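Local coordinates for protein hypothetical sugar kinase (Cytophaga hutchinsonii, PDB 3R8E) that probably phosphorylates a sugar substrate with ATP, as a putative kinase of the ROK family built on the ribonuclease H-like fold, at residues Gly134-Tyr137 against Lys142-Gln145; Leu181-Lys186 against Ile248-Val253; Val225-Ala230 against Ala239-Ile244. All coordinates share one frame; numbering follows the deposited sequence.

Contact 1: residues Gly134-Tyr137 against Lys142-Gln145; sequences GEYY and KRMQ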
# COMPACT_ATOMS: atom_id res chain seq x y z
N GLY A 134 19.96 -0.58 -3.25
CA GLY A 134 21.07 -1.11 -4.03
C GLY A 134 20.82 -0.94 -5.52
O GLY A 134 21.70 -0.48 -6.26
N GLU A 135 19.60 -1.29 -5.96
CA GLU A 135 19.16 -1.16 -7.35
C GLU A 135 19.13 0.31 -7.74
O GLU A 135 19.55 0.66 -8.84
CB GLU A 135 17.79 -1.81 -7.55
CG GLU A 135 17.85 -3.33 -7.72
CD GLU A 135 18.50 -3.88 -8.98
OE1 GLU A 135 18.68 -3.12 -9.96
OE2 GLU A 135 18.79 -5.10 -8.99
N TYR A 136 18.68 1.18 -6.82
CA TYR A 136 18.60 2.62 -7.04
C TYR A 136 19.98 3.25 -7.28
O TYR A 136 20.11 4.12 -8.13
CB TYR A 136 17.90 3.30 -5.84
CG TYR A 136 17.81 4.81 -5.94
CD1 TYR A 136 16.85 5.41 -6.74
CD2 TYR A 136 18.69 5.63 -5.24
CE1 TYR A 136 16.75 6.80 -6.83
CE2 TYR A 136 18.62 7.02 -5.34
CZ TYR A 136 17.65 7.60 -6.14
OH TYR A 136 17.56 8.97 -6.23
N TYR A 137 21.01 2.80 -6.54
CA TYR A 137 22.33 3.41 -6.72
C TYR A 137 23.20 2.72 -7.76
O TYR A 137 24.05 3.40 -8.36
CB TYR A 137 23.11 3.42 -5.39
CG TYR A 137 22.61 4.43 -4.38
CD1 TYR A 137 22.36 5.75 -4.74
CD2 TYR A 137 22.48 4.08 -3.03
CE1 TYR A 137 21.92 6.68 -3.80
CE2 TYR A 137 22.05 5.01 -2.09
CZ TYR A 137 21.76 6.31 -2.48
OH TYR A 137 21.33 7.23 -1.55
N LYS A 142 19.40 2.53 -12.37
CA LYS A 142 19.87 3.40 -11.30
C LYS A 142 19.28 4.81 -11.43
O LYS A 142 19.10 5.33 -12.54
CB LYS A 142 21.41 3.45 -11.20
CG LYS A 142 22.14 3.98 -12.42
CD LYS A 142 23.59 4.31 -12.07
CE LYS A 142 24.31 4.98 -13.21
NZ LYS A 142 25.67 5.43 -12.81
N ARG A 143 18.92 5.38 -10.26
CA ARG A 143 18.35 6.71 -10.07
C ARG A 143 16.87 6.81 -10.54
O ARG A 143 16.29 7.90 -10.45
CB ARG A 143 19.21 7.84 -10.69
CG ARG A 143 20.59 7.99 -10.04
CD ARG A 143 20.54 8.65 -8.67
NE ARG A 143 21.84 8.61 -8.00
CZ ARG A 143 22.10 9.19 -6.83
NH1 ARG A 143 21.15 9.87 -6.19
NH2 ARG A 143 23.31 9.10 -6.29
N MSE A 144 16.25 5.68 -10.94
CA MSE A 144 14.81 5.63 -11.23
C MSE A 144 14.14 6.04 -9.92
O MSE A 144 14.43 5.44 -8.89
CB MSE A 144 14.41 4.22 -11.68
CG MSE A 144 12.93 4.09 -12.01
SE MSE A 144 12.58 2.49 -13.06
CE MSE A 144 13.12 1.14 -11.87
N GLN A 145 13.37 7.14 -9.93
CA GLN A 145 12.87 7.77 -8.71
C GLN A 145 11.80 6.99 -7.96
O GLN A 145 11.80 7.02 -6.72
CB GLN A 145 12.35 9.18 -9.02
CG GLN A 145 13.45 10.16 -9.46
CD GLN A 145 14.52 10.40 -8.42
OE1 GLN A 145 15.63 9.86 -8.47
NE2 GLN A 145 14.22 11.25 -7.46
O HOH W 1 24.16 6.13 -8.29
O HOH W 2 20.94 9.77 -2.73
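Y136 O accepts from R143 N at 2.7 Å. K142 CA adds a C-H...O contact to the same oxygen at 3.3 Å, so the returning chain presses close on the helix. From that point a bend at chi2 (-75°) folds the guanidinium of R143 back over Y137. Y137 CE1 lies over one face of this group, 3.7 Å from R143 NH2, the two planes being 67° apart. A flexible arginine suits this edge of the protein, where its long chain can lie against aromatic rings while its nitrogens stay near water. A water donates to Y137 O at 2.7 Å and accepts a weak bond from R143 NE. The contact closes the turn by which helix 127-138 passes into strand 147-152, a helix-to-strand connection of the ribonuclease H-like fold. Y136 turns its ring alongside this turn, CG lying opposite the backbone N (chi1 178°); tyrosine suits the place by giving residues 143-145 a broad flat ring to lie against, with M144 O at its rim, 3.2 Å from Y136 CD1. Further out, F147 touches the Y136 ring, selenomethionine M144 rests on N263 and L265 of strand 263-267, and E135 OE2 is hydrogen-bonded to L304 N.

Contact 2: residues Leu181-Lys186 against Ile248-Val253; sequences LTTRGK and IGESLV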
# COMPACT_ATOMS: atom_id res chain seq x y z
N LEU A 181 -2.65 -10.82 1.57
CA LEU A 181 -3.59 -11.87 1.23
C LEU A 181 -3.88 -11.85 -0.26
O LEU A 181 -4.05 -10.77 -0.84
CB LEU A 181 -4.91 -11.73 2.03
CG LEU A 181 -4.80 -11.68 3.56
CD1 LEU A 181 -6.14 -11.36 4.18
CD2 LEU A 181 -4.25 -13.00 4.12
N THR A 182 -3.97 -13.04 -0.88
CA THR A 182 -4.26 -13.18 -2.31
C THR A 182 -5.75 -13.47 -2.53
O THR A 182 -6.50 -13.59 -1.55
CB THR A 182 -3.39 -14.31 -2.92
OG1 THR A 182 -3.81 -15.57 -2.38
CG2 THR A 182 -1.90 -14.11 -2.70
N THR A 183 -6.18 -13.62 -3.80
CA THR A 183 -7.57 -13.96 -4.17
C THR A 183 -7.88 -15.42 -3.81
O THR A 183 -9.02 -15.87 -4.00
CB THR A 183 -7.83 -13.71 -5.66
OG1 THR A 183 -6.87 -14.44 -6.43
CG2 THR A 183 -7.82 -12.23 -6.03
N ARG A 184 -6.87 -16.17 -3.32
CA ARG A 184 -6.98 -17.56 -2.88
C ARG A 184 -7.11 -17.63 -1.34
O ARG A 184 -7.42 -18.69 -0.79
CB ARG A 184 -5.76 -18.38 -3.35
CG ARG A 184 -5.87 -18.91 -4.79
CD ARG A 184 -5.35 -17.94 -5.84
NE ARG A 184 -5.14 -18.61 -7.13
CZ ARG A 184 -4.97 -17.97 -8.29
NH1 ARG A 184 -5.01 -16.64 -8.34
NH2 ARG A 184 -4.78 -18.65 -9.41
N GLY A 185 -6.88 -16.49 -0.67
CA GLY A 185 -6.96 -16.37 0.78
C GLY A 185 -5.64 -16.56 1.51
O GLY A 185 -5.50 -16.10 2.65
N LYS A 186 -4.69 -17.27 0.87
CA LYS A 186 -3.35 -17.54 1.41
C LYS A 186 -2.45 -16.34 1.14
O LYS A 186 -2.79 -15.51 0.28
CB LYS A 186 -2.77 -18.81 0.78
N ILE A 248 1.19 -13.05 -9.00
CA ILE A 248 2.07 -11.89 -8.73
C ILE A 248 1.39 -10.60 -9.24
O ILE A 248 1.36 -9.60 -8.51
CB ILE A 248 3.50 -12.06 -9.33
CG1 ILE A 248 4.20 -13.32 -8.76
CG2 ILE A 248 4.36 -10.81 -9.07
CD1 ILE A 248 5.45 -13.76 -9.56
N GLY A 249 0.82 -10.66 -10.44
CA GLY A 249 0.11 -9.53 -11.05
C GLY A 249 -1.06 -9.05 -10.21
O GLY A 249 -1.23 -7.84 -10.02
N GLU A 250 -1.85 -9.99 -9.65
CA GLU A 250 -2.99 -9.66 -8.79
C GLU A 250 -2.56 -8.94 -7.52
O GLU A 250 -3.23 -8.00 -7.11
CB GLU A 250 -3.80 -10.91 -8.45
CG GLU A 250 -4.71 -11.35 -9.58
CD GLU A 250 -5.53 -12.59 -9.30
OE1 GLU A 250 -5.35 -13.21 -8.23
OE2 GLU A 250 -6.37 -12.94 -10.16
N SER A 251 -1.41 -9.33 -6.91
CA SER A 251 -0.90 -8.62 -5.73
C SER A 251 -0.32 -7.26 -6.12
O SER A 251 -0.49 -6.29 -5.38
CB SER A 251 0.14 -9.46 -4.98
OG SER A 251 -0.53 -10.38 -4.13
N LEU A 252 0.33 -7.16 -7.31
CA LEU A 252 0.86 -5.89 -7.79
C LEU A 252 -0.28 -4.90 -8.06
O LEU A 252 -0.09 -3.71 -7.82
CB LEU A 252 1.76 -6.06 -9.03
CG LEU A 252 3.20 -6.52 -8.73
CD1 LEU A 252 3.88 -7.08 -9.97
CD2 LEU A 252 4.03 -5.39 -8.11
N VAL A 253 -1.47 -5.38 -8.49
CA VAL A 253 -2.65 -4.52 -8.68
C VAL A 253 -2.95 -3.80 -7.35
O VAL A 253 -3.13 -2.58 -7.34
CB VAL A 253 -3.88 -5.33 -9.18
CG1 VAL A 253 -5.20 -4.57 -8.95
CG2 VAL A 253 -3.72 -5.70 -10.66
O HOH W 3 -2.72 -9.24 -2.64
O HOH W 4 -4.47 -12.41 -5.60
O HOH W 5 -6.66 -15.65 -10.47
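T183 and E250 cross at about a right angle, the threonine hydroxyl meeting the end of a glutamate whose extended chain (chi2 180°) is long enough to carry the carboxylate from helix to loop. T183 OG1 donates to E250 OE1 at 2.7 Å, on the syn side of the carboxylate and 26° out of its plane. R184 comes to the same oxygen, also nearly perpendicular to the glutamate chain: the edge of its guanidinium faces E250 OE1, with R184 NH1 3.4 Å away in a long salt bridge, and the two flat groups are turned 53° apart. One water accepts from T183 N and donates to E250 OE1; another donates to E250 OE2. The 181-186 loop keeps its shape through a type I turn from T182 to G185, and T182 OG1 accepts from R184 N at 3.3 Å in an ST turn. T182 N and OG1 both donate to K186 O. Glycine suits position 185, where a side chain would jam against the preceding carbonyl O. An E-V-G-H sequence, matching the ExGH motif of ROK kinases, ends one residue before the loop, and L181 N is hydrogen-bonded to N254 OD1 of the second subunit. With an alanine in place of E250, T183 OG1 would probably lose its acceptor and R184 its nearer carboxylate. Gathering a hydroxyl, a cation and a water on one carboxylate oxygen probably stabilises its negative charge and favours the ionised form.

Contact 3: residues Val225-Ala230 against Ala239-Ile244; sequences VIADHA and AVWADI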
# COMPACT_ATOMS: atom_id res chain seq x y z
N VAL A 225 15.26 -25.29 -13.24
CA VAL A 225 14.86 -26.50 -13.97
C VAL A 225 13.47 -26.30 -14.61
O VAL A 225 13.30 -26.61 -15.79
CB VAL A 225 14.95 -27.77 -13.08
CG1 VAL A 225 14.25 -28.97 -13.73
CG2 VAL A 225 16.40 -28.13 -12.76
N ILE A 226 12.49 -25.76 -13.84
CA ILE A 226 11.12 -25.52 -14.35
C ILE A 226 11.16 -24.45 -15.48
O ILE A 226 10.40 -24.57 -16.44
CB ILE A 226 10.13 -25.16 -13.19
CG1 ILE A 226 10.13 -26.28 -12.12
CG2 ILE A 226 8.70 -24.94 -13.73
CD1 ILE A 226 9.71 -25.86 -10.69
N ALA A 227 12.09 -23.48 -15.39
CA ALA A 227 12.28 -22.45 -16.42
C ALA A 227 12.93 -23.05 -17.68
O ALA A 227 12.49 -22.75 -18.79
CB ALA A 227 13.14 -21.32 -15.88
N ASP A 228 13.95 -23.93 -17.50
CA ASP A 228 14.65 -24.59 -18.61
C ASP A 228 13.70 -25.47 -19.43
O ASP A 228 13.80 -25.47 -20.66
CB ASP A 228 15.85 -25.41 -18.10
CG ASP A 228 17.06 -24.59 -17.67
OD1 ASP A 228 17.14 -23.39 -18.05
OD2 ASP A 228 17.93 -25.14 -16.95
N HIS A 229 12.77 -26.17 -18.77
CA HIS A 229 11.78 -27.02 -19.44
C HIS A 229 10.70 -26.17 -20.13
O HIS A 229 10.17 -26.60 -21.16
CB HIS A 229 11.16 -28.01 -18.45
CG HIS A 229 12.08 -29.14 -18.09
ND1 HIS A 229 13.18 -28.94 -17.28
CD2 HIS A 229 12.03 -30.44 -18.45
CE1 HIS A 229 13.76 -30.12 -17.17
NE2 HIS A 229 13.10 -31.06 -17.85
N ALA A 230 10.39 -24.98 -19.58
CA ALA A 230 9.42 -24.05 -20.17
C ALA A 230 9.99 -23.47 -21.48
O ALA A 230 9.25 -23.30 -22.45
CB ALA A 230 9.08 -22.93 -19.19
N ALA A 239 2.43 -23.50 -18.15
CA ALA A 239 1.18 -23.27 -17.42
C ALA A 239 1.44 -22.92 -15.96
O ALA A 239 0.72 -22.07 -15.41
CB ALA A 239 0.28 -24.50 -17.51
N VAL A 240 2.46 -23.54 -15.33
CA VAL A 240 2.86 -23.27 -13.95
C VAL A 240 3.32 -21.80 -13.83
O VAL A 240 2.80 -21.08 -12.97
CB VAL A 240 3.94 -24.26 -13.43
CG1 VAL A 240 4.63 -23.75 -12.16
CG2 VAL A 240 3.34 -25.64 -13.18
N TRP A 241 4.23 -21.35 -14.72
CA TRP A 241 4.73 -19.97 -14.71
C TRP A 241 3.61 -18.97 -15.04
O TRP A 241 3.58 -17.90 -14.44
CB TRP A 241 5.92 -19.77 -15.65
CG TRP A 241 7.18 -20.47 -15.21
CD1 TRP A 241 7.87 -21.43 -15.90
CD2 TRP A 241 7.90 -20.27 -13.98
NE1 TRP A 241 8.97 -21.83 -15.19
CE2 TRP A 241 9.00 -21.15 -13.99
CE3 TRP A 241 7.71 -19.43 -12.87
CZ2 TRP A 241 9.91 -21.23 -12.93
CZ3 TRP A 241 8.63 -19.50 -11.82
CH2 TRP A 241 9.71 -20.39 -11.86
N ALA A 242 2.68 -19.34 -15.94
CA ALA A 242 1.53 -18.50 -16.29
C ALA A 242 0.62 -18.27 -15.06
O ALA A 242 0.16 -17.15 -14.86
CB ALA A 242 0.74 -19.13 -17.42
N ASP A 243 0.41 -19.31 -14.23
CA ASP A 243 -0.41 -19.21 -13.02
C ASP A 243 0.30 -18.36 -11.96
O ASP A 243 -0.33 -17.50 -11.35
CB ASP A 243 -0.77 -20.60 -12.46
CG ASP A 243 -1.92 -20.55 -11.48
OD1 ASP A 243 -3.08 -20.37 -11.94
OD2 ASP A 243 -1.68 -20.66 -10.26
N ILE A 244 1.63 -18.57 -11.79
CA ILE A 244 2.49 -17.79 -10.86
C ILE A 244 2.41 -16.30 -11.26
O ILE A 244 2.22 -15.45 -10.39
CB ILE A 244 3.95 -18.35 -10.85
CG1 ILE A 244 4.04 -19.76 -10.18
CG2 ILE A 244 4.97 -17.37 -10.25
CD1 ILE A 244 3.70 -19.86 -8.64
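I226 O is reached by two donors, A230 N of its own helix at 3.2 Å and the indole nitrogen W241 NE1 of the other helix. The second bond is weak, 3.3 Å from W241 NE1 to I226 O, although its angle of 156° at the hydrogen is fairly straight. Tryptophan suits the place because it combines a large apolar surface with one N-H, which can be spent on a helix carbonyl that already serves the backbone. The indole enters edge first: I226 O, A227 N and A230 CB all lie near its plane, along the pyrrole side. Its first torsion, with CG anti to the carbonyl carbon (chi1 -69°), sends the ring out from helix 235-259 to the neighbouring helix. I226 CG2 stands off the indole plane, 3.8 Å from W241 CE2, while A230 CB packs at 3.8 Å from W241 CD1. The small alanines A227 and A230 let so broad a ring approach the helix backbone. The two segments belong to successive helices, helix 223-231 being joined by a short connection to the long helix 235-259; the segment axes come within 10.6 Å at closest approach and make an angle of 116° between their chain directions. Around the pair, L197 of helix 194-207 and F277 of helix 274-288 also touch W241, and T201 meets both I226 and V240, so the indole is enclosed in a helical core. Within helix 223-231, H229 ND1 donates to V225 O at 2.8 Å, which holds the imidazole against its own helix.

Contacts 2 and 3 have their centres 19 Å apart, and the long helix 235-259 is used by both. They touch through R184 NH2 and D243 OD1, a weak, long ion pair at 3.5 Å. Along the chain contact 3 is nested within the loop that contact 2 closes. Contact 1 comes earlier, at the turn from helix 127-138 into strand 147-152, with its centre 26 Å from that of contact 2 and 29 Å from that of contact 3. Contact 1 thus lies where the chain enters the five-stranded sheet, contact 3 joins helices, and contact 2 lies beside the second subunit.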